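Local coordinates for protein Tube (Drosophila melanogaster, PDB 1D2Z) that recruits the kinase Pelle to the plasma membrane through its death domain and activates it in the Toll pathway that sets embryonic dorsoventral polarity, at residues T9-V14 and D93-S98; M36-K41 and V115-F120. All blocks are in the same frame, centred on the assembly; numbering follows the deposited sequence.

Contact 1. Residues T9-V14 and D93-S98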
ATOM      1  N   THR B   9     -21.930  -2.625   0.773  1.00 41.07           N
ATOM      2  CA  THR B   9     -21.972  -2.875  -0.664  1.00 42.83           C
ATOM      3  C   THR B   9     -21.015  -4.012  -1.011  1.00 42.95           C
ATOM      4  O   THR B   9     -19.842  -3.974  -0.644  1.00 43.17           O
ATOM      5  CB  THR B   9     -21.545  -1.627  -1.444  1.00 41.98           C
ATOM      6  OG1 THR B   9     -22.413  -0.542  -1.102  1.00 40.19           O
ATOM      7  CG2 THR B   9     -21.590  -1.878  -2.950  1.00 39.00           C
ATOM      8  N   GLU B  10     -21.523  -5.035  -1.690  1.00 43.82           N
ATOM      9  CA  GLU B  10     -20.690  -6.166  -2.082  1.00 43.71           C
ATOM     10  C   GLU B  10     -19.735  -5.739  -3.191  1.00 39.91           C
ATOM     11  O   GLU B  10     -20.091  -4.922  -4.040  1.00 39.26           O
ATOM     12  CB  GLU B  10     -21.556  -7.334  -2.540  1.00 46.32           C
ATOM     13  CG  GLU B  10     -22.504  -7.837  -1.462  1.00 49.31           C
ATOM     14  CD  GLU B  10     -23.355  -9.005  -1.922  1.00 51.74           C
ATOM     15  OE1 GLU B  10     -23.813  -8.993  -3.084  1.00 52.47           O
ATOM     16  OE2 GLU B  10     -23.569  -9.933  -1.114  1.00 55.55           O
ATOM     17  N   LEU B  11     -18.517  -6.276  -3.165  1.00 37.55           N
ATOM     18  CA  LEU B  11     -17.507  -5.930  -4.162  1.00 36.25           C
ATOM     19  C   LEU B  11     -17.976  -6.179  -5.593  1.00 36.54           C
ATOM     20  O   LEU B  11     -17.632  -5.420  -6.499  1.00 37.65           O
ATOM     21  CB  LEU B  11     -16.194  -6.672  -3.890  1.00 35.48           C
ATOM     22  CG  LEU B  11     -15.519  -6.369  -2.546  1.00 34.46           C
ATOM     23  CD1 LEU B  11     -14.180  -7.089  -2.468  1.00 31.20           C
ATOM     24  CD2 LEU B  11     -15.330  -4.867  -2.383  1.00 31.70           C
ATOM     25  N   ARG B  12     -18.777  -7.221  -5.788  1.00 38.05           N
ATOM     26  CA  ARG B  12     -19.297  -7.538  -7.118  1.00 43.84           C
ATOM     27  C   ARG B  12     -20.282  -6.478  -7.620  1.00 44.73           C
ATOM     28  O   ARG B  12     -20.552  -6.397  -8.817  1.00 46.07           O
ATOM     29  CB  ARG B  12     -19.961  -8.919  -7.130  1.00 44.91           C
ATOM     30  CG  ARG B  12     -21.130  -9.066  -6.182  1.00 46.04           C
ATOM     31  CD  ARG B  12     -21.782 -10.426  -6.332  1.00 50.82           C
ATOM     32  NE  ARG B  12     -22.754 -10.677  -5.275  1.00 55.36           N
ATOM     33  CZ  ARG B  12     -23.870 -11.386  -5.425  1.00 59.07           C
ATOM     34  NH1 ARG B  12     -24.174 -11.922  -6.600  1.00 60.08           N
ATOM     35  NH2 ARG B  12     -24.676 -11.575  -4.386  1.00 61.01           N
ATOM     36  N   ARG B  13     -20.800  -5.665  -6.701  1.00 46.23           N
ATOM     37  CA  ARG B  13     -21.747  -4.605  -7.042  1.00 47.91           C
ATOM     38  C   ARG B  13     -21.028  -3.302  -7.362  1.00 46.57           C
ATOM     39  O   ARG B  13     -21.634  -2.361  -7.870  1.00 49.14           O
ATOM     40  CB  ARG B  13     -22.732  -4.367  -5.893  1.00 51.63           C
ATOM     41  CG  ARG B  13     -23.572  -5.574  -5.506  1.00 55.91           C
ATOM     42  CD  ARG B  13     -24.455  -6.039  -6.644  1.00 60.75           C
ATOM     43  NE  ARG B  13     -25.558  -6.868  -6.160  1.00 66.21           N
ATOM     44  CZ  ARG B  13     -26.160  -7.813  -6.875  1.00 67.90           C
ATOM     45  NH1 ARG B  13     -25.769  -8.064  -8.119  1.00 67.61           N
ATOM     46  NH2 ARG B  13     -27.170  -8.496  -6.352  1.00 68.91           N
ATOM     47  N   VAL B  14     -19.745  -3.230  -7.020  1.00 44.52           N
ATOM     48  CA  VAL B  14     -18.949  -2.041  -7.295  1.00 41.65           C
ATOM     49  C   VAL B  14     -18.690  -1.977  -8.793  1.00 43.10           C
ATOM     50  O   VAL B  14     -18.485  -3.006  -9.438  1.00 41.81           O
ATOM     51  CB  VAL B  14     -17.602  -2.069  -6.534  1.00 40.58           C
ATOM     52  CG1 VAL B  14     -16.725  -0.902  -6.954  1.00 37.71           C
ATOM     53  CG2 VAL B  14     -17.851  -2.030  -5.031  1.00 37.61           C
ATOM     54  N   ASP B  93     -11.832 -10.720  -9.026  1.00 36.89           N
ATOM     55  CA  ASP B  93     -12.886 -11.387  -9.803  1.00 38.40           C
ATOM     56  C   ASP B  93     -13.253 -12.721  -9.154  1.00 38.93           C
ATOM     57  O   ASP B  93     -14.421 -13.102  -9.100  1.00 39.00           O
ATOM     58  CB  ASP B  93     -12.441 -11.645 -11.249  1.00 37.41           C
ATOM     59  CG  ASP B  93     -12.394 -10.387 -12.090  1.00 37.94           C
ATOM     60  OD1 ASP B  93     -13.098  -9.406 -11.776  1.00 41.18           O
ATOM     61  OD2 ASP B  93     -11.649 -10.385 -13.089  1.00 39.75           O
ATOM     62  N   GLU B  94     -12.237 -13.424  -8.665  1.00 38.60           N
ATOM     63  CA  GLU B  94     -12.432 -14.704  -8.004  1.00 41.63           C
ATOM     64  C   GLU B  94     -13.058 -14.516  -6.618  1.00 41.63           C
ATOM     65  O   GLU B  94     -14.001 -15.214  -6.255  1.00 42.90           O
ATOM     66  CB  GLU B  94     -11.085 -15.428  -7.876  1.00 43.78           C
ATOM     67  CG  GLU B  94     -11.137 -16.778  -7.165  1.00 50.65           C
ATOM     68  CD  GLU B  94     -11.858 -17.850  -7.969  1.00 55.16           C
ATOM     69  OE1 GLU B  94     -11.653 -17.927  -9.202  1.00 57.12           O
ATOM     70  OE2 GLU B  94     -12.624 -18.626  -7.359  1.00 58.17           O
ATOM     71  N   TRP B  95     -12.543 -13.548  -5.862  1.00 41.65           N
ATOM     72  CA  TRP B  95     -13.026 -13.281  -4.507  1.00 39.66           C
ATOM     73  C   TRP B  95     -14.448 -12.716  -4.435  1.00 38.52           C
ATOM     74  O   TRP B  95     -15.257 -13.186  -3.641  1.00 37.35           O
ATOM     75  CB  TRP B  95     -12.047 -12.349  -3.778  1.00 36.40           C
ATOM     76  CG  TRP B  95     -12.327 -12.168  -2.303  1.00 34.00           C
ATOM     77  CD1 TRP B  95     -12.909 -13.072  -1.458  1.00 34.47           C
ATOM     78  CD2 TRP B  95     -12.057 -10.998  -1.516  1.00 33.39           C
ATOM     79  NE1 TRP B  95     -13.027 -12.532  -0.194  1.00 35.30           N
ATOM     80  CE2 TRP B  95     -12.512 -11.262  -0.203  1.00 33.48           C
ATOM     81  CE3 TRP B  95     -11.477  -9.750  -1.793  1.00 32.00           C
ATOM     82  CZ2 TRP B  95     -12.409 -10.321   0.832  1.00 35.88           C
ATOM     83  CZ3 TRP B  95     -11.375  -8.814  -0.767  1.00 33.59           C
ATOM     84  CH2 TRP B  95     -11.840  -9.106   0.533  1.00 36.96           C
ATOM     85  N   LYS B  96     -14.749 -11.730  -5.279  1.00 40.26           N
ATOM     86  CA  LYS B  96     -16.060 -11.073  -5.299  1.00 41.44           C
ATOM     87  C   LYS B  96     -17.265 -11.995  -5.498  1.00 43.61           C
ATOM     88  O   LYS B  96     -18.360 -11.702  -5.013  1.00 44.27           O
ATOM     89  CB  LYS B  96     -16.087  -9.975  -6.367  1.00 41.12           C
ATOM     90  CG  LYS B  96     -16.157 -10.508  -7.793  1.00 42.25           C
ATOM     91  CD  LYS B  96     -16.032  -9.419  -8.827  1.00 39.99           C
ATOM     92  CE  LYS B  96     -16.219  -9.998 -10.222  1.00 38.46           C
ATOM     93  NZ  LYS B  96     -15.911  -8.997 -11.267  1.00 38.79           N
ATOM     94  N   THR B  97     -17.067 -13.093  -6.221  1.00 44.05           N
ATOM     95  CA  THR B  97     -18.145 -14.044  -6.491  1.00 46.21           C
ATOM     96  C   THR B  97     -18.098 -15.239  -5.550  1.00 47.44           C
ATOM     97  O   THR B  97     -18.969 -16.108  -5.600  1.00 46.27           O
ATOM     98  CB  THR B  97     -18.073 -14.589  -7.942  1.00 44.50           C
ATOM     99  OG1 THR B  97     -16.887 -15.376  -8.101  1.00 44.71           O
ATOM    100  CG2 THR B  97     -18.056 -13.449  -8.951  1.00 44.57           C
ATOM    101  N   SER B  98     -17.071 -15.287  -4.705  1.00 51.01           N
ATOM    102  CA  SER B  98     -16.902 -16.395  -3.772  1.00 54.28           C
ATOM    103  C   SER B  98     -17.933 -16.401  -2.650  1.00 57.88           C
ATOM    104  O   SER B  98     -18.609 -15.400  -2.398  1.00 57.38           O
ATOM    105  CB  SER B  98     -15.488 -16.393  -3.184  1.00 54.93           C
ATOM    106  OG  SER B  98     -15.294 -15.308  -2.298  1.00 54.45           O
TER
HETATM  107  O   HOH W   1     -18.845  -9.420  -3.606  1.00 38.39           O
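With CG of Leu-11 turned opposite its own carbonyl carbon (chi1 -61°) and CG of Trp-95 swung opposite its backbone N (chi1 -171°), the leucine branch and the indole converge between the N-terminal 3-10 turn 11-13 and the end of helix 87-96. This is the death-domain helical bundle of Tube, and the contact seats the segment that precedes helix 16-27 against that bundle. CD1 of Leu-11 reaches the six-membered ring of Trp-95 at a slant, 3.7 Å from CZ3. Both side chains are buried and both also pack on Leu-110 of helix 107-116, so the pair belongs to a three-part hydrophobic cluster.

Nearer the surface, the chemistry changes to chain stems and water. CB of Arg-12 sits 4.1 Å from CB of Lys-96, where the two backbones come closest. The same Arg-12 CB also lies 3.8 Å from Lys-96 O, so the arginine stem rests against the lysine backbone as well as its side chain. Beyond these stems the charged ends part company, each to an acid of its own segment: Lys-96 NZ forms a salt bridge with Asp-93 OD1 at 2.9 Å, meeting the oxygen from above the carboxylate plane. Arg-12 NE pairs with Glu-10 OE1 at 3.0 Å, the acceptor lying 28° out of the guanidinium plane. Neither bridge crosses the contact.

No direct hydrogen bond joins the segments. Instead a single water connects their backbones at the C-terminal end of helix 87-96, accepting from Arg-12 N at 3.1 Å and donating to Lys-96 O at 2.7 Å.

Contact 2. Residues M36-K41 and V115-F120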
ATOM      1  N   MET B  36      -4.859 -11.302  -0.322  1.00 28.95           N
ATOM      2  CA  MET B  36      -5.448 -12.616  -0.569  1.00 30.47           C
ATOM      3  C   MET B  36      -5.108 -13.639   0.500  1.00 33.41           C
ATOM      4  O   MET B  36      -5.965 -14.425   0.909  1.00 33.43           O
ATOM      5  CB  MET B  36      -5.033 -13.146  -1.941  1.00 32.01           C
ATOM      6  CG  MET B  36      -5.753 -14.422  -2.363  1.00 33.69           C
ATOM      7  SD  MET B  36      -5.463 -14.835  -4.085  1.00 39.39           S
ATOM      8  CE  MET B  36      -6.451 -16.339  -4.236  1.00 40.74           C
ATOM      9  N   SER B  37      -3.871 -13.578   0.986  1.00 33.68           N
ATOM     10  CA  SER B  37      -3.375 -14.500   2.000  1.00 35.85           C
ATOM     11  C   SER B  37      -4.000 -14.355   3.377  1.00 33.96           C
ATOM     12  O   SER B  37      -4.016 -15.313   4.146  1.00 34.92           O
ATOM     13  CB  SER B  37      -1.854 -14.372   2.121  1.00 36.42           C
ATOM     14  OG  SER B  37      -1.221 -14.811   0.931  1.00 41.92           O
ATOM     15  N   ILE B  38      -4.495 -13.163   3.703  1.00 32.47           N
ATOM     16  CA  ILE B  38      -5.084 -12.945   5.018  1.00 31.23           C
ATOM     17  C   ILE B  38      -6.608 -12.926   5.089  1.00 30.37           C
ATOM     18  O   ILE B  38      -7.168 -12.710   6.160  1.00 29.49           O
ATOM     19  CB  ILE B  38      -4.524 -11.677   5.700  1.00 32.93           C
ATOM     20  CG1 ILE B  38      -4.998 -10.416   4.975  1.00 33.09           C
ATOM     21  CG2 ILE B  38      -2.992 -11.740   5.732  1.00 35.46           C
ATOM     22  CD1 ILE B  38      -4.939  -9.162   5.839  1.00 32.17           C
ATOM     23  N   ILE B  39      -7.277 -13.170   3.963  1.00 33.04           N
ATOM     24  CA  ILE B  39      -8.744 -13.186   3.940  1.00 34.09           C
ATOM     25  C   ILE B  39      -9.226 -14.326   4.832  1.00 36.20           C
ATOM     26  O   ILE B  39      -8.997 -15.495   4.528  1.00 37.81           O
ATOM     27  CB  ILE B  39      -9.281 -13.380   2.509  1.00 32.84           C
ATOM     28  CG1 ILE B  39      -8.988 -12.135   1.667  1.00 33.69           C
ATOM     29  CG2 ILE B  39     -10.775 -13.677   2.533  1.00 33.13           C
ATOM     30  CD1 ILE B  39      -9.176 -12.341   0.178  1.00 34.10           C
ATOM     31  N   PRO B  40      -9.868 -13.994   5.965  1.00 37.66           N
ATOM     32  CA  PRO B  40     -10.378 -14.992   6.910  1.00 39.80           C
ATOM     33  C   PRO B  40     -11.457 -15.860   6.280  1.00 42.04           C
ATOM     34  O   PRO B  40     -12.206 -15.418   5.404  1.00 41.58           O
ATOM     35  CB  PRO B  40     -10.954 -14.133   8.040  1.00 40.85           C
ATOM     36  CG  PRO B  40     -10.175 -12.845   7.938  1.00 39.14           C
ATOM     37  CD  PRO B  40     -10.151 -12.634   6.456  1.00 38.91           C
ATOM     38  N   LYS B  41     -11.514 -17.109   6.723  1.00 43.75           N
ATOM     39  CA  LYS B  41     -12.493 -18.054   6.215  1.00 45.35           C
ATOM     40  C   LYS B  41     -13.781 -17.972   7.032  1.00 45.13           C
ATOM     41  O   LYS B  41     -13.748 -17.713   8.237  1.00 44.17           O
ATOM     42  CB  LYS B  41     -11.920 -19.473   6.289  1.00 47.07           C
ATOM     43  CG  LYS B  41     -12.855 -20.562   5.793  1.00 51.32           C
ATOM     44  CD  LYS B  41     -12.286 -21.936   6.108  1.00 53.99           C
ATOM     45  CE  LYS B  41     -13.324 -23.024   5.912  1.00 55.62           C
ATOM     46  NZ  LYS B  41     -12.846 -24.331   6.441  1.00 56.60           N
ATOM     47  N   VAL B 115      -6.274  -2.603   5.810  1.00 27.99           N
ATOM     48  CA  VAL B 115      -5.632  -1.972   6.961  1.00 30.75           C
ATOM     49  C   VAL B 115      -4.800  -2.997   7.741  1.00 30.67           C
ATOM     50  O   VAL B 115      -3.669  -2.713   8.125  1.00 29.20           O
ATOM     51  CB  VAL B 115      -6.689  -1.321   7.893  1.00 33.13           C
ATOM     52  CG1 VAL B 115      -6.036  -0.801   9.187  1.00 32.87           C
ATOM     53  CG2 VAL B 115      -7.395  -0.180   7.158  1.00 32.69           C
ATOM     54  N   GLN B 116      -5.358  -4.191   7.948  1.00 30.68           N
ATOM     55  CA  GLN B 116      -4.664  -5.268   8.661  1.00 30.85           C
ATOM     56  C   GLN B 116      -3.342  -5.642   7.977  1.00 29.78           C
ATOM     57  O   GLN B 116      -2.358  -5.961   8.646  1.00 30.64           O
ATOM     58  CB  GLN B 116      -5.567  -6.508   8.763  1.00 31.90           C
ATOM     59  CG  GLN B 116      -4.869  -7.769   9.303  1.00 31.53           C
ATOM     60  CD  GLN B 116      -4.421  -7.630  10.749  1.00 31.16           C
ATOM     61  OE1 GLN B 116      -5.037  -6.909  11.546  1.00 31.68           O
ATOM     62  NE2 GLN B 116      -3.353  -8.337  11.104  1.00 34.07           N
ATOM     63  N   ALA B 117      -3.325  -5.605   6.646  1.00 25.89           N
ATOM     64  CA  ALA B 117      -2.117  -5.935   5.887  1.00 25.84           C
ATOM     65  C   ALA B 117      -1.234  -4.710   5.592  1.00 24.98           C
ATOM     66  O   ALA B 117      -0.240  -4.811   4.864  1.00 23.62           O
ATOM     67  CB  ALA B 117      -2.496  -6.639   4.585  1.00 24.93           C
ATOM     68  N   GLU B 118      -1.611  -3.564   6.155  1.00 24.35           N
ATOM     69  CA  GLU B 118      -0.891  -2.300   5.975  1.00 27.59           C
ATOM     70  C   GLU B 118      -0.791  -1.826   4.523  1.00 29.71           C
ATOM     71  O   GLU B 118       0.182  -1.167   4.136  1.00 28.11           O
ATOM     72  CB  GLU B 118       0.501  -2.354   6.618  1.00 27.03           C
ATOM     73  CG  GLU B 118       0.462  -2.650   8.116  1.00 26.86           C
ATOM     74  CD  GLU B 118       1.773  -2.354   8.839  1.00 27.69           C
ATOM     75  OE1 GLU B 118       2.864  -2.549   8.258  1.00 30.03           O
ATOM     76  OE2 GLU B 118       1.705  -1.931  10.007  1.00 29.98           O
ATOM     77  N   LEU B 119      -1.808  -2.165   3.734  1.00 27.67           N
ATOM     78  CA  LEU B 119      -1.887  -1.770   2.327  1.00 27.42           C
ATOM     79  C   LEU B 119      -2.606  -0.418   2.341  1.00 28.46           C
ATOM     80  O   LEU B 119      -3.748  -0.287   1.886  1.00 25.03           O
ATOM     81  CB  LEU B 119      -2.680  -2.824   1.539  1.00 25.10           C
ATOM     82  CG  LEU B 119      -2.146  -4.265   1.688  1.00 27.38           C
ATOM     83  CD1 LEU B 119      -3.000  -5.246   0.883  1.00 23.94           C
ATOM     84  CD2 LEU B 119      -0.681  -4.346   1.241  1.00 26.71           C
ATOM     85  N   PHE B 120      -1.916   0.585   2.881  1.00 29.01           N
ATOM     86  CA  PHE B 120      -2.478   1.921   3.031  1.00 28.50           C
ATOM     87  C   PHE B 120      -2.826   2.697   1.777  1.00 28.31           C
ATOM     88  O   PHE B 120      -3.764   3.490   1.792  1.00 31.27           O
ATOM     89  CB  PHE B 120      -1.639   2.748   4.006  1.00 28.84           C
ATOM     90  CG  PHE B 120      -1.768   2.286   5.433  1.00 29.54           C
ATOM     91  CD1 PHE B 120      -2.960   2.469   6.126  1.00 29.99           C
ATOM     92  CD2 PHE B 120      -0.725   1.616   6.059  1.00 29.09           C
ATOM     93  CE1 PHE B 120      -3.114   1.984   7.429  1.00 30.97           C
ATOM     94  CE2 PHE B 120      -0.868   1.128   7.360  1.00 29.94           C
ATOM     95  CZ  PHE B 120      -2.063   1.311   8.044  1.00 29.54           C
TER
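One methyl group carries this meeting of two helix ends: CD1 of Ile-38, near the end of helix 31-38, lies 3.7 Å from CB of Ala-117, just past helix 107-116. The same methyl is equally near CG of Gln-116 and also meets its CB, so it rests against two successive residues. Ile-38 places CG1 between its backbone N and carbonyl carbon (chi1 69°), with CD1 extended beyond it toward the other segment. That is the tight part. On the looser, solvent side, exposed Gln-116 bends at chi2, and its amide lies beyond the contact with Ile-38. Phe-56 of helix 56-59 packs on both Ile-38 and Gln-116. No hydrogen bond spans the segments, whose nearest CA atoms, those of Ile-38 and Ala-117, remain 7.7 Å apart.

Further along, buried Leu-119 turns back onto Leu-35 and Leu-114, and Glu-118 O accepts a hydrogen bond from Gln-72 NE2 of the neighbouring Pelle chain, placing the turn at the interface between the two death domains. Glu-118, at positive phi, is the C-prime residue of a Schellman motif closing helix 107-116, with Glu-118 N bonded to Val-115 O and Leu-119 N to Leu-114 O.

Both contacts tie distant parts of the sequence into one death domain, and their segments alternate along the chain. Contact 1 is partly buried, grading from an apolar centre to salt-bridged and water-linked margins; contact 2 is a smaller surface contact made by aliphatic groups alone. Helix 107-116 joins them: its residue Leu-110 packs on Leu-11 and Trp-95 of contact 1, while its C-terminal end supplies one side of contact 2. They also touch directly, Trp-95 CE2 lying 3.5 Å from Ile-39 CD1, although their centres are 16 Å apart. Within the complex, the segments of contact 1 have no Pelle neighbours, whereas contact 2 reaches the partner through the turn at Glu-118 and Leu-119.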